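Local coordinates for protein cytosolic phospholipase A2 delta (Homo sapiens, PDB 5IZ5) that hydrolyses glycerophospholipids at the sn-2 position in a calcium-dependent manner, with a preference for linoleic acid there, at residues Arg413-Leu418 against Trp432-Glu437; Thr426-Leu431 against Leu537-Ala542; Ser438-Gln443 against Ser773-Lys778; Val485-Tyr490 against Leu647-Ala652. The protein carries 3 engineered substitutions. All blocks are in the same frame, centred on the assembly; numbering follows the deposited sequence.

Helix 428-441 is common to interactions 1, 2 and 3, which use successive parts of it: its first turn packs on helix 534-543, its middle on helix 406-422, and its last turn on the loop 773-778. Interactions 1 and 2 touch each other, Leu416 CD2 lying 3.9 Å from Asp430 CB, and their centres are about 12 Å apart. Interaction 3 approaches the catalytic centre: the side chain of Met775 is about 6 Å from Gly335 of the substrate site and about 10 Å from that of the nucleophile Ser365. Interaction 4 lies in the central sheet, about 23 Å centre to centre from interaction 3, and includes Asp651, probably the proton acceptor, as in related enzymes.

Interaction 1: Arg413-Leu418 against Trp432-Glu437; sequences RRELEL and WALVLE
Two consecutive helices of the phospholipase catalytic domain, 406-422 and 428-441, pack here through Leu434, whose two methyl groups reach Glu415 and Leu416. CD1 lies against the branch carbon of Leu416, 3.9 Å from Leu416 CG, and almost as near its CD2 methyl; the two side chains run past each other in opposite directions. The other methyl, Leu434 CD2, lies over one face of the Glu415 carboxylate, 3.5 Å from Glu415 OE2. Glu415 gets there with CG turned opposite the backbone N (chi1 175°) and an extended chain beyond it, which carries the acid across the gap between helices whose nearest CA atoms, those of Glu415 and Leu434, are 9.0 Å apart. Its OE1 is salt-bridged to Arg523, which also pairs with Glu437 from the partner helix. A single arginine thus bridges acids from both helices, and Leu434 touches it as well. With a serine in place of Leu434, a gap is likely to open beside Leu416 and at the carboxylate face, leaving the acid less constrained. The contact is therefore mixed in character: dispersion joins the leucines, while the acids at its border, Glu415 OE2 and Glu437 OE1 being 5.4 Å apart, probably depend on Arg523 to offset their like charges.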
loop_
_atom_site.group_PDB
_atom_site.type_symbol
_atom_site.label_atom_id
_atom_site.label_comp_id
_atom_site.label_asym_id
_atom_site.label_seq_id
_atom_site.Cartn_x
_atom_site.Cartn_y
_atom_site.Cartn_z
ATOM N N ARG B 413 -26.243 5.824 2.315
ATOM C CA ARG B 413 -26.778 4.900 1.334
ATOM C C ARG B 413 -26.724 5.484 -0.069
ATOM O O ARG B 413 -26.298 4.813 -1.011
ATOM C CB ARG B 413 -28.219 4.528 1.687
ATOM C CG ARG B 413 -28.827 3.502 0.742
ATOM C CD ARG B 413 -27.932 2.291 0.598
ATOM N NE ARG B 413 -28.646 1.059 0.929
ATOM C CZ ARG B 413 -29.167 0.207 0.057
ATOM N NH1 ARG B 413 -29.085 0.413 -1.243
ATOM N NH2 ARG B 413 -29.783 -0.873 0.498
ATOM N N ARG B 414 -27.138 6.741 -0.182
ATOM C CA ARG B 414 -27.171 7.437 -1.448
ATOM C C ARG B 414 -25.770 7.523 -2.013
ATOM O O ARG B 414 -25.560 7.203 -3.180
ATOM C CB ARG B 414 -27.771 8.829 -1.285
ATOM C CG ARG B 414 -29.276 8.867 -1.351
ATOM C CD ARG B 414 -29.789 10.283 -1.510
ATOM N NE ARG B 414 -29.231 11.183 -0.498
ATOM C CZ ARG B 414 -29.824 11.510 0.651
ATOM N NH1 ARG B 414 -31.022 11.035 0.976
ATOM N NH2 ARG B 414 -29.210 12.333 1.490
ATOM N N GLU B 415 -24.804 7.901 -1.178
ATOM C CA GLU B 415 -23.428 8.005 -1.641
ATOM C C GLU B 415 -22.876 6.650 -2.078
ATOM O O GLU B 415 -22.222 6.555 -3.119
ATOM C CB GLU B 415 -22.512 8.648 -0.593
ATOM C CG GLU B 415 -21.046 8.639 -1.019
ATOM C CD GLU B 415 -20.190 9.717 -0.362
ATOM O OE1 GLU B 415 -19.013 9.843 -0.755
ATOM O OE2 GLU B 415 -20.664 10.428 0.543
ATOM N N LEU B 416 -23.136 5.604 -1.297
ATOM C CA LEU B 416 -22.631 4.277 -1.649
ATOM C C LEU B 416 -23.296 3.739 -2.926
ATOM O O LEU B 416 -22.655 3.040 -3.707
ATOM C CB LEU B 416 -22.808 3.296 -0.481
ATOM C CG LEU B 416 -21.961 3.572 0.772
ATOM C CD1 LEU B 416 -22.422 2.705 1.933
ATOM C CD2 LEU B 416 -20.476 3.360 0.523
ATOM N N GLU B 417 -24.563 4.074 -3.143
ATOM C CA GLU B 417 -25.259 3.710 -4.383
ATOM C C GLU B 417 -24.626 4.388 -5.599
ATOM O O GLU B 417 -24.417 3.742 -6.617
ATOM C CB GLU B 417 -26.738 4.082 -4.311
ATOM C CG GLU B 417 -27.539 3.192 -3.377
ATOM C CD GLU B 417 -28.059 1.921 -4.026
ATOM O OE1 GLU B 417 -27.936 1.744 -5.255
ATOM O OE2 GLU B 417 -28.620 1.087 -3.291
ATOM N N LEU B 418 -24.309 5.679 -5.482
ATOM C CA LEU B 418 -23.669 6.399 -6.580
ATOM C C LEU B 418 -22.308 5.802 -6.868
ATOM O O LEU B 418 -22.017 5.481 -8.014
ATOM C CB LEU B 418 -23.578 7.909 -6.315
ATOM C CG LEU B 418 -22.696 8.741 -7.260
ATOM C CD1 LEU B 418 -23.317 8.836 -8.643
ATOM C CD2 LEU B 418 -22.450 10.131 -6.694
ATOM N N TRP B 432 -16.998 2.679 6.756
ATOM C CA TRP B 432 -16.218 3.221 7.858
ATOM C C TRP B 432 -15.744 4.639 7.539
ATOM O O TRP B 432 -15.762 5.511 8.410
ATOM C CB TRP B 432 -15.055 2.294 8.177
ATOM C CG TRP B 432 -14.048 2.844 9.123
ATOM C CD1 TRP B 432 -12.708 2.917 8.917
ATOM C CD2 TRP B 432 -14.289 3.393 10.428
ATOM N NE1 TRP B 432 -12.095 3.477 10.005
ATOM C CE2 TRP B 432 -13.041 3.779 10.949
ATOM C CE3 TRP B 432 -15.439 3.595 11.207
ATOM C CZ2 TRP B 432 -12.904 4.349 12.218
ATOM C CZ3 TRP B 432 -15.303 4.167 12.469
ATOM C CH2 TRP B 432 -14.043 4.539 12.961
ATOM N N ALA B 433 -15.394 4.879 6.277
ATOM C CA ALA B 433 -15.007 6.216 5.832
ATOM C C ALA B 433 -16.090 7.238 6.110
ATOM O O ALA B 433 -15.807 8.307 6.651
ATOM C CB ALA B 433 -14.666 6.207 4.353
ATOM N N LEU B 434 -17.333 6.899 5.776
ATOM C CA LEU B 434 -18.442 7.844 5.909
ATOM C C LEU B 434 -18.826 8.058 7.369
ATOM O O LEU B 434 -19.128 9.170 7.792
ATOM C CB LEU B 434 -19.655 7.375 5.103
ATOM C CG LEU B 434 -19.440 7.157 3.600
ATOM C CD1 LEU B 434 -20.689 6.566 2.968
ATOM C CD2 LEU B 434 -19.053 8.450 2.908
ATOM N N VAL B 435 -18.815 6.975 8.132
ATOM C CA VAL B 435 -19.130 7.023 9.546
ATOM C C VAL B 435 -18.065 7.786 10.335
ATOM O O VAL B 435 -18.390 8.652 11.150
ATOM C CB VAL B 435 -19.270 5.590 10.088
ATOM C CG1 VAL B 435 -19.189 5.554 11.608
ATOM C CG2 VAL B 435 -20.566 4.974 9.581
ATOM N N LEU B 436 -16.805 7.458 10.082
ATOM C CA LEU B 436 -15.691 8.154 10.707
ATOM C C LEU B 436 -15.757 9.646 10.389
ATOM O O LEU B 436 -15.607 10.477 11.281
ATOM C CB LEU B 436 -14.361 7.575 10.231
ATOM C CG LEU B 436 -13.096 8.263 10.731
ATOM C CD1 LEU B 436 -13.014 8.217 12.253
ATOM C CD2 LEU B 436 -11.868 7.622 10.104
ATOM N N GLU B 437 -16.016 9.973 9.122
ATOM C CA GLU B 437 -16.159 11.363 8.704
ATOM C C GLU B 437 -17.244 12.070 9.505
ATOM O O GLU B 437 -17.050 13.196 9.957
ATOM C CB GLU B 437 -16.481 11.453 7.210
ATOM C CG GLU B 437 -16.487 12.872 6.663
ATOM C CD GLU B 437 -16.776 12.930 5.176
ATOM O OE1 GLU B 437 -17.777 12.331 4.730
ATOM O OE2 GLU B 437 -15.996 13.571 4.445
#

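Interaction 2: Thr426-Leu431 against Leu537-Ala542; sequences TTFVDL and LNLLDA
Phe428 meets Leu540 and Leu539 through CD2, CE2 and CZ of its ring. Its CE2 is 3.9 Å from Leu540 CB and equally close to the CA of that residue, while Phe428 CZ touches the methyl Leu540 CD1 at 4.0 Å; the two side chains cross at about a right angle. Leu540 has CG opposite its backbone N (chi1 177°), a torsion that brings its CD1 methyl to the far end of the ring at CZ. Nearer the root of the phenylalanine, Phe428 CD2 is 4.4 Å from Leu539 CD2. The leucines come at the ring obliquely, and no polar bond joins the two segments. The aromatic residue opens helix 428-441 directly after the N-cap Thr427, and so fastens the first turn of that helix to helix 534-543 in the catalytic domain. A capping box sets this turn: Thr427 N donates to Asp430 OD2 at 2.8 Å, using the anti lone pair of that oxygen, and Thr427 OG1 meets the same oxygen from above the carboxylate plane. Thr427 OG1 also accepts a weak capping bond from Val429 N. Further out, Asp430 OD1 receives Gln604 NE2, and on the opposing helix Asp541 and Asn538 both bind Arg577.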
loop_
_atom_site.group_PDB
_atom_site.type_symbol
_atom_site.label_atom_id
_atom_site.label_comp_id
_atom_site.label_asym_id
_atom_site.label_seq_id
_atom_site.Cartn_x
_atom_site.Cartn_y
_atom_site.Cartn_z
ATOM N N THR B 426 -17.706 -1.789 -3.128
ATOM C CA THR B 426 -18.282 -1.440 -1.837
ATOM C C THR B 426 -17.738 -2.369 -0.758
ATOM O O THR B 426 -17.960 -3.579 -0.811
ATOM C CB THR B 426 -19.807 -1.530 -1.923
ATOM O OG1 THR B 426 -20.237 -0.831 -3.095
ATOM C CG2 THR B 426 -20.462 -0.914 -0.697
ATOM N N THR B 427 -16.998 -1.812 0.203
ATOM C CA THR B 427 -16.437 -2.609 1.272
ATOM C C THR B 427 -16.710 -1.963 2.625
ATOM O O THR B 427 -17.266 -0.860 2.707
ATOM C CB THR B 427 -14.918 -2.774 1.104
ATOM O OG1 THR B 427 -14.272 -1.534 1.400
ATOM C CG2 THR B 427 -14.549 -3.204 -0.306
ATOM N N PHE B 428 -16.315 -2.662 3.686
ATOM C CA PHE B 428 -16.429 -2.139 5.050
ATOM C C PHE B 428 -15.688 -0.807 5.188
ATOM O O PHE B 428 -16.129 0.081 5.911
ATOM C CB PHE B 428 -15.849 -3.140 6.059
ATOM C CG PHE B 428 -16.834 -4.155 6.567
ATOM C CD1 PHE B 428 -17.303 -5.132 5.709
ATOM C CD2 PHE B 428 -17.253 -4.174 7.901
ATOM C CE1 PHE B 428 -18.200 -6.092 6.139
ATOM C CE2 PHE B 428 -18.148 -5.140 8.340
ATOM C CZ PHE B 428 -18.620 -6.101 7.456
ATOM N N VAL B 429 -14.563 -0.689 4.490
ATOM C CA VAL B 429 -13.756 0.522 4.504
ATOM C C VAL B 429 -14.540 1.717 3.999
ATOM O O VAL B 429 -14.407 2.811 4.534
ATOM C CB VAL B 429 -12.475 0.346 3.667
ATOM C CG1 VAL B 429 -11.822 1.686 3.362
ATOM C CG2 VAL B 429 -11.506 -0.564 4.402
ATOM N N ASP B 430 -15.375 1.503 2.989
ATOM C CA ASP B 430 -16.174 2.586 2.444
ATOM C C ASP B 430 -17.198 3.080 3.443
ATOM O O ASP B 430 -17.388 4.293 3.571
ATOM C CB ASP B 430 -16.849 2.167 1.140
ATOM C CG ASP B 430 -15.846 1.809 0.073
ATOM O OD1 ASP B 430 -15.176 2.722 -0.444
ATOM O OD2 ASP B 430 -15.707 0.617 -0.241
ATOM N N LEU B 431 -17.841 2.167 4.174
ATOM C CA LEU B 431 -18.823 2.600 5.170
ATOM C C LEU B 431 -18.114 3.264 6.339
ATOM O O LEU B 431 -18.581 4.268 6.864
ATOM C CB LEU B 431 -19.665 1.435 5.681
ATOM C CG LEU B 431 -20.726 1.822 6.715
ATOM C CD1 LEU B 431 -21.707 2.849 6.166
ATOM C CD2 LEU B 431 -21.469 0.587 7.195
ATOM N N LEU B 537 -12.511 -4.282 11.064
ATOM C CA LEU B 537 -12.552 -5.578 11.710
ATOM C C LEU B 537 -13.337 -5.526 13.017
ATOM O O LEU B 537 -14.062 -6.462 13.331
ATOM C CB LEU B 537 -11.135 -6.099 11.942
ATOM C CG LEU B 537 -10.917 -7.336 12.821
ATOM C CD1 LEU B 537 -9.580 -7.970 12.480
ATOM C CD2 LEU B 537 -10.958 -7.013 14.311
ATOM N N ASN B 538 -13.209 -4.441 13.777
ATOM C CA ASN B 538 -14.001 -4.303 14.997
ATOM C C ASN B 538 -15.496 -4.201 14.707
ATOM O O ASN B 538 -16.324 -4.665 15.493
ATOM C CB ASN B 538 -13.570 -3.103 15.824
ATOM C CG ASN B 538 -12.204 -3.285 16.441
ATOM O OD1 ASN B 538 -11.609 -4.363 16.362
ATOM N ND2 ASN B 538 -11.692 -2.228 17.050
ATOM N N LEU B 539 -15.841 -3.584 13.580
ATOM C CA LEU B 539 -17.247 -3.454 13.195
ATOM C C LEU B 539 -17.778 -4.834 12.814
ATOM O O LEU B 539 -18.900 -5.189 13.152
ATOM C CB LEU B 539 -17.410 -2.476 12.025
ATOM C CG LEU B 539 -18.816 -1.960 11.693
ATOM C CD1 LEU B 539 -19.528 -1.328 12.880
ATOM C CD2 LEU B 539 -18.754 -0.956 10.540
ATOM N N LEU B 540 -16.942 -5.622 12.152
ATOM C CA LEU B 540 -17.340 -6.948 11.703
ATOM C C LEU B 540 -17.609 -7.889 12.882
ATOM O O LEU B 540 -18.603 -8.611 12.880
ATOM C CB LEU B 540 -16.261 -7.520 10.776
ATOM C CG LEU B 540 -16.509 -8.966 10.263
ATOM C CD1 LEU B 540 -16.380 -9.112 8.749
ATOM C CD2 LEU B 540 -15.562 -9.949 10.934
ATOM N N ASP B 541 -16.727 -7.880 13.880
ATOM C CA ASP B 541 -16.915 -8.697 15.087
ATOM C C ASP B 541 -18.097 -8.256 15.951
ATOM O O ASP B 541 -18.836 -9.088 16.483
ATOM C CB ASP B 541 -15.662 -8.680 15.969
ATOM C CG ASP B 541 -14.514 -9.513 15.414
ATOM O OD1 ASP B 541 -14.690 -10.240 14.408
ATOM O OD2 ASP B 541 -13.414 -9.434 16.010
ATOM N N ALA B 542 -18.254 -6.950 16.123
ATOM C CA ALA B 542 -19.359 -6.415 16.911
ATOM C C ALA B 542 -20.720 -6.701 16.272
ATOM O O ALA B 542 -21.718 -6.840 16.977
ATOM C CB ALA B 542 -19.187 -4.922 17.115
#

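Interaction 3: Ser438-Gln443 against Ser773-Lys778; sequences SMLHGQ and SNMTYK. With SO4 (sulfate ion), chain M.
Met439 and Met775 cross obliquely, each presenting a bent thioether chain to the other. Met439 leaves the helix with CG opposite the carbonyl carbon (chi1 -65°) and runs straight through chi2 before turning at its sulfur, which delivers the terminal methyl to the root of the other methionine. There Met439 CE is 3.3 Å from Met775 CB, tighter than usual for two carbons, and Met439 SD lies 4.1 Å from Met775 CG. Met775, folded at chi2 and chi3, doubles back so that its own methyl comes beside the neighbouring leucine, Leu440 CD1 being 4.2 Å from Met775 CE. Shortening Met439 to an alanine is likely to open a gap at CB and CG of Met775, where the thioether now packs. The loop is shaped by an Asx turn, in which Thr776 N donates to Asn774 OD1 at 3.0 Å, tilted 56° out of the carbonyl plane. Next to it, Thr776 OG1 lies implausibly close to an oxygen of a sulfate, probably from the crystallisation liquor, so the details of that bond are doubtful; Ser399, Lys400, Leu401 and Ser581 also bind this ion. The methionines are flanked by Trp582, which touches both. Met775 also packs on Leu396 of helix 386-397 and on Trp369 of helix 367-375, so the end of helix 428-441 and the loop leading into helix 779-794 are wedged together against these helices near the substrate site.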
loop_
_atom_site.group_PDB
_atom_site.type_symbol
_atom_site.label_atom_id
_atom_site.label_comp_id
_atom_site.label_asym_id
_atom_site.label_seq_id
_atom_site.Cartn_x
_atom_site.Cartn_y
_atom_site.Cartn_z
ATOM N N SER B 438 -18.386 11.408 9.658
ATOM C CA SER B 438 -19.503 11.932 10.451
ATOM C C SER B 438 -19.126 12.167 11.929
ATOM O O SER B 438 -19.551 13.155 12.536
ATOM C CB SER B 438 -20.718 10.981 10.353
ATOM O OG SER B 438 -21.454 11.201 9.162
ATOM N N MET B 439 -18.330 11.270 12.502
ATOM C CA MET B 439 -17.953 11.378 13.911
ATOM C C MET B 439 -16.940 12.495 14.148
ATOM O O MET B 439 -17.044 13.235 15.131
ATOM C CB MET B 439 -17.402 10.045 14.423
ATOM C CG MET B 439 -18.440 8.936 14.440
ATOM S SD MET B 439 -17.753 7.348 14.943
ATOM C CE MET B 439 -18.520 7.172 16.533
ATOM N N LEU B 440 -15.975 12.615 13.241
ATOM C CA LEU B 440 -14.920 13.623 13.352
ATOM C C LEU B 440 -15.404 15.026 12.977
ATOM O O LEU B 440 -14.957 16.009 13.570
ATOM C CB LEU B 440 -13.718 13.232 12.478
ATOM C CG LEU B 440 -12.573 12.415 13.096
ATOM C CD1 LEU B 440 -13.028 11.461 14.190
ATOM C CD2 LEU B 440 -11.810 11.667 12.007
ATOM N N HIS B 441 -16.290 15.118 11.985
ATOM C CA HIS B 441 -16.749 16.423 11.481
ATOM C C HIS B 441 -18.243 16.706 11.400
ATOM O O HIS B 441 -18.621 17.858 11.207
ATOM C CB HIS B 441 -16.165 16.673 10.088
ATOM C CG HIS B 441 -14.727 16.281 9.948
ATOM N ND1 HIS B 441 -13.690 17.118 10.299
ATOM C CD2 HIS B 441 -14.152 15.147 9.484
ATOM C CE1 HIS B 441 -12.540 16.516 10.057
ATOM N NE2 HIS B 441 -12.792 15.319 9.560
ATOM N N GLY B 442 -19.092 15.692 11.500
ATOM C CA GLY B 442 -20.535 15.899 11.359
ATOM C C GLY B 442 -21.013 16.380 9.994
ATOM O O GLY B 442 -22.177 16.749 9.842
ATOM N N GLN B 443 -20.123 16.379 9.005
ATOM C CA GLN B 443 -20.472 16.729 7.633
ATOM C C GLN B 443 -19.445 16.168 6.655
ATOM O O GLN B 443 -18.372 15.710 7.054
ATOM C CB GLN B 443 -20.526 18.250 7.459
ATOM C CG GLN B 443 -19.206 18.950 7.779
ATOM C CD GLN B 443 -19.238 20.441 7.498
ATOM O OE1 GLN B 443 -20.142 20.945 6.836
ATOM N NE2 GLN B 443 -18.242 21.155 7.999
ATOM N N SER B 773 -12.002 1.304 20.909
ATOM C CA SER B 773 -13.215 1.548 20.145
ATOM C C SER B 773 -14.066 2.695 20.656
ATOM O O SER B 773 -14.990 3.082 19.970
ATOM C CB SER B 773 -14.049 0.280 20.032
ATOM O OG SER B 773 -13.358 -0.687 19.256
ATOM N N ASN B 774 -13.789 3.235 21.845
ATOM C CA ASN B 774 -14.603 4.331 22.360
ATOM C C ASN B 774 -14.410 5.579 21.514
ATOM O O ASN B 774 -13.288 6.032 21.314
ATOM C CB ASN B 774 -14.287 4.636 23.826
ATOM C CG ASN B 774 -15.230 5.666 24.427
ATOM O OD1 ASN B 774 -16.292 5.955 23.874
ATOM N ND2 ASN B 774 -14.849 6.222 25.571
ATOM N N MET B 775 -15.523 6.116 21.026
ATOM C CA MET B 775 -15.529 7.302 20.185
ATOM C C MET B 775 -16.318 8.447 20.829
ATOM O O MET B 775 -16.635 9.435 20.167
ATOM C CB MET B 775 -16.113 6.948 18.807
ATOM C CG MET B 775 -15.169 6.173 17.888
ATOM S SD MET B 775 -13.700 7.085 17.345
ATOM C CE MET B 775 -14.370 8.708 16.998
ATOM N N THR B 776 -16.632 8.315 22.116
ATOM C CA THR B 776 -17.327 9.359 22.863
ATOM C C THR B 776 -16.559 9.670 24.142
ATOM O O THR B 776 -16.507 8.854 25.057
ATOM C CB THR B 776 -18.764 8.948 23.218
ATOM O OG1 THR B 776 -19.405 8.412 22.054
ATOM C CG2 THR B 776 -19.558 10.151 23.733
ATOM N N TYR B 777 -15.938 10.846 24.174
ATOM C CA TYR B 777 -15.171 11.306 25.324
ATOM C C TYR B 777 -15.923 12.455 25.969
ATOM O O TYR B 777 -16.250 13.430 25.298
ATOM C CB TYR B 777 -13.797 11.822 24.881
ATOM C CG TYR B 777 -12.736 10.782 24.566
ATOM C CD1 TYR B 777 -11.393 11.139 24.542
ATOM C CD2 TYR B 777 -13.060 9.455 24.302
ATOM C CE1 TYR B 777 -10.407 10.211 24.254
ATOM C CE2 TYR B 777 -12.076 8.521 24.015
ATOM C CZ TYR B 777 -10.751 8.906 23.988
ATOM O OH TYR B 777 -9.774 7.980 23.704
ATOM N N LYS B 778 -16.206 12.343 27.265
ATOM C CA LYS B 778 -16.663 13.496 28.041
ATOM C C LYS B 778 -15.551 14.532 28.001
ATOM O O LYS B 778 -14.375 14.174 28.086
ATOM C CB LYS B 778 -16.957 13.098 29.483
ATOM C CG LYS B 778 -18.178 12.207 29.637
ATOM C CD LYS B 778 -18.086 11.306 30.862
ATOM C CE LYS B 778 -18.021 12.101 32.157
ATOM N NZ LYS B 778 -18.205 11.219 33.340
HETATM S S SO4 M . -23.050 8.286 22.631
HETATM O O1 SO4 M . -22.984 9.270 23.737
HETATM O O2 SO4 M . -21.794 8.326 21.849
HETATM O O3 SO4 M . -23.251 6.932 23.186
HETATM O O4 SO4 M . -24.188 8.605 21.744
#

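Interaction 4: Val485-Tyr490 against Leu647-Ala652; sequences VEFSPY and LCLVDA
The strands 482-487 and 649-650 do not pair with each other: each is antiparallel to strand 463-471 in the mixed sheet of the catalytic domain, and their nearest CA atoms, Val485 and Leu649, stand 8.2 Å apart with side chains bridging the gap. Val485 and Leu649 cross at about a right angle, methyl to methyl, with Val485 CG2 3.8 Å from Leu649 CD2. With CG1 of the valine anti to the backbone N (chi1 178°), CG2 is left to face the leucine. The other leucine methyl meets the aromatic ring two residues further along the strand, Phe487 CZ being 4.2 Å from Leu649 CD1, at the ring edge near its plane. Trp531 makes an edge-to-face contact with the same ring. Two residues past the leucine comes Asp651, whose OD2 is hydrogen-bonded to the nucleophile Ser365; the pair is consistent with the Ser-Asp catalytic dyad of this family. Asn533 binds both Leu649 O and Asp651 N, tying down the backbone before the aspartate. Across the contact itself there is dispersion alone, so shape rather than polar bonding sets Leu649 against Val485 and Phe487.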
loop_
_atom_site.group_PDB
_atom_site.type_symbol
_atom_site.label_atom_id
_atom_site.label_comp_id
_atom_site.label_asym_id
_atom_site.label_seq_id
_atom_site.Cartn_x
_atom_site.Cartn_y
_atom_site.Cartn_z
ATOM N N VAL B 485 3.318 0.551 2.430
ATOM C CA VAL B 485 2.907 1.565 1.479
ATOM C C VAL B 485 2.817 2.906 2.211
ATOM O O VAL B 485 1.996 3.112 3.107
ATOM C CB VAL B 485 1.558 1.234 0.811
ATOM C CG1 VAL B 485 1.157 2.350 -0.140
ATOM C CG2 VAL B 485 1.644 -0.090 0.063
ATOM N N GLU B 486 3.665 3.824 1.786
ATOM C CA GLU B 486 3.769 5.143 2.398
ATOM C C GLU B 486 2.943 6.167 1.629
ATOM O O GLU B 486 2.970 6.169 0.392
ATOM C CB GLU B 486 5.243 5.530 2.396
ATOM C CG GLU B 486 5.541 6.988 2.662
ATOM C CD GLU B 486 7.033 7.239 2.611
ATOM O OE1 GLU B 486 7.714 6.902 3.604
ATOM O OE2 GLU B 486 7.517 7.754 1.573
ATOM N N PHE B 487 2.229 7.031 2.358
ATOM C CA PHE B 487 1.468 8.137 1.766
ATOM C C PHE B 487 2.023 9.482 2.235
ATOM O O PHE B 487 2.237 9.689 3.436
ATOM C CB PHE B 487 -0.006 8.093 2.193
ATOM C CG PHE B 487 -0.763 6.895 1.692
ATOM C CD1 PHE B 487 -1.797 7.048 0.780
ATOM C CD2 PHE B 487 -0.457 5.612 2.144
ATOM C CE1 PHE B 487 -2.510 5.948 0.322
ATOM C CE2 PHE B 487 -1.167 4.503 1.690
ATOM C CZ PHE B 487 -2.191 4.671 0.777
ATOM N N SER B 488 2.231 10.400 1.291
ATOM C CA SER B 488 2.527 11.800 1.613
ATOM C C SER B 488 1.799 12.710 0.625
ATOM O O SER B 488 1.276 12.230 -0.382
ATOM C CB SER B 488 4.034 12.066 1.552
ATOM O OG SER B 488 4.435 12.450 0.248
ATOM N N PRO B 489 1.776 14.030 0.896
ATOM C CA PRO B 489 1.164 14.954 -0.061
ATOM C C PRO B 489 1.849 14.986 -1.429
ATOM O O PRO B 489 1.226 15.407 -2.402
ATOM C CB PRO B 489 1.294 16.317 0.630
ATOM C CG PRO B 489 1.436 15.996 2.081
ATOM C CD PRO B 489 2.245 14.737 2.098
ATOM N N TYR B 490 3.102 14.545 -1.500
ATOM C CA TYR B 490 3.843 14.488 -2.757
ATOM C C TYR B 490 3.762 13.142 -3.470
ATOM O O TYR B 490 3.695 13.107 -4.699
ATOM C CB TYR B 490 5.320 14.852 -2.536
ATOM C CG TYR B 490 5.535 16.245 -1.990
ATOM C CD1 TYR B 490 4.910 17.347 -2.569
ATOM C CD2 TYR B 490 6.378 16.467 -0.904
ATOM C CE1 TYR B 490 5.109 18.622 -2.078
ATOM C CE2 TYR B 490 6.574 17.742 -0.399
ATOM C CZ TYR B 490 5.940 18.813 -0.990
ATOM O OH TYR B 490 6.131 20.080 -0.505
ATOM N N LEU B 647 -4.636 -4.137 -4.957
ATOM C CA LEU B 647 -3.960 -4.150 -3.669
ATOM C C LEU B 647 -4.973 -4.465 -2.587
ATOM O O LEU B 647 -6.178 -4.349 -2.806
ATOM C CB LEU B 647 -3.359 -2.776 -3.383
ATOM C CG LEU B 647 -2.389 -2.251 -4.436
ATOM C CD1 LEU B 647 -1.961 -0.837 -4.063
ATOM C CD2 LEU B 647 -1.190 -3.172 -4.565
ATOM N N CYS B 648 -4.480 -4.887 -1.429
ATOM C CA CYS B 648 -5.315 -5.047 -0.250
ATOM C C CYS B 648 -4.629 -4.337 0.910
ATOM O O CYS B 648 -3.756 -4.903 1.571
ATOM C CB CYS B 648 -5.565 -6.522 0.074
ATOM S SG CYS B 648 -6.691 -6.746 1.473
ATOM N N LEU B 649 -5.051 -3.102 1.162
ATOM C CA LEU B 649 -4.363 -2.226 2.094
ATOM C C LEU B 649 -4.986 -2.280 3.483
ATOM O O LEU B 649 -6.203 -2.154 3.654
ATOM C CB LEU B 649 -4.351 -0.787 1.570
ATOM C CG LEU B 649 -3.529 -0.585 0.291
ATOM C CD1 LEU B 649 -3.694 0.831 -0.223
ATOM C CD2 LEU B 649 -2.058 -0.873 0.516
ATOM N N VAL B 650 -4.120 -2.455 4.470
ATOM C CA VAL B 650 -4.516 -2.735 5.823
ATOM C C VAL B 650 -3.858 -1.743 6.793
ATOM O O VAL B 650 -2.795 -1.207 6.517
ATOM C CB VAL B 650 -4.197 -4.228 6.095
ATOM C CG1 VAL B 650 -3.469 -4.450 7.397
ATOM C CG2 VAL B 650 -5.475 -5.039 6.017
ATOM N N ASP B 651 -4.549 -1.461 7.892
ATOM C CA ASP B 651 -4.022 -0.682 9.024
ATOM C C ASP B 651 -2.763 -1.362 9.571
ATOM O O ASP B 651 -2.770 -2.571 9.750
ATOM C CB ASP B 651 -5.144 -0.618 10.074
ATOM C CG ASP B 651 -4.804 0.220 11.284
ATOM O OD1 ASP B 651 -3.612 0.344 11.625
ATOM O OD2 ASP B 651 -5.758 0.735 11.914
ATOM N N ALA B 652 -1.685 -0.605 9.812
ATOM C CA ALA B 652 -0.448 -1.168 10.407
ATOM C C ALA B 652 -0.692 -1.877 11.743
ATOM O O ALA B 652 0.021 -2.817 12.096
ATOM C CB ALA B 652 0.602 -0.082 10.594
#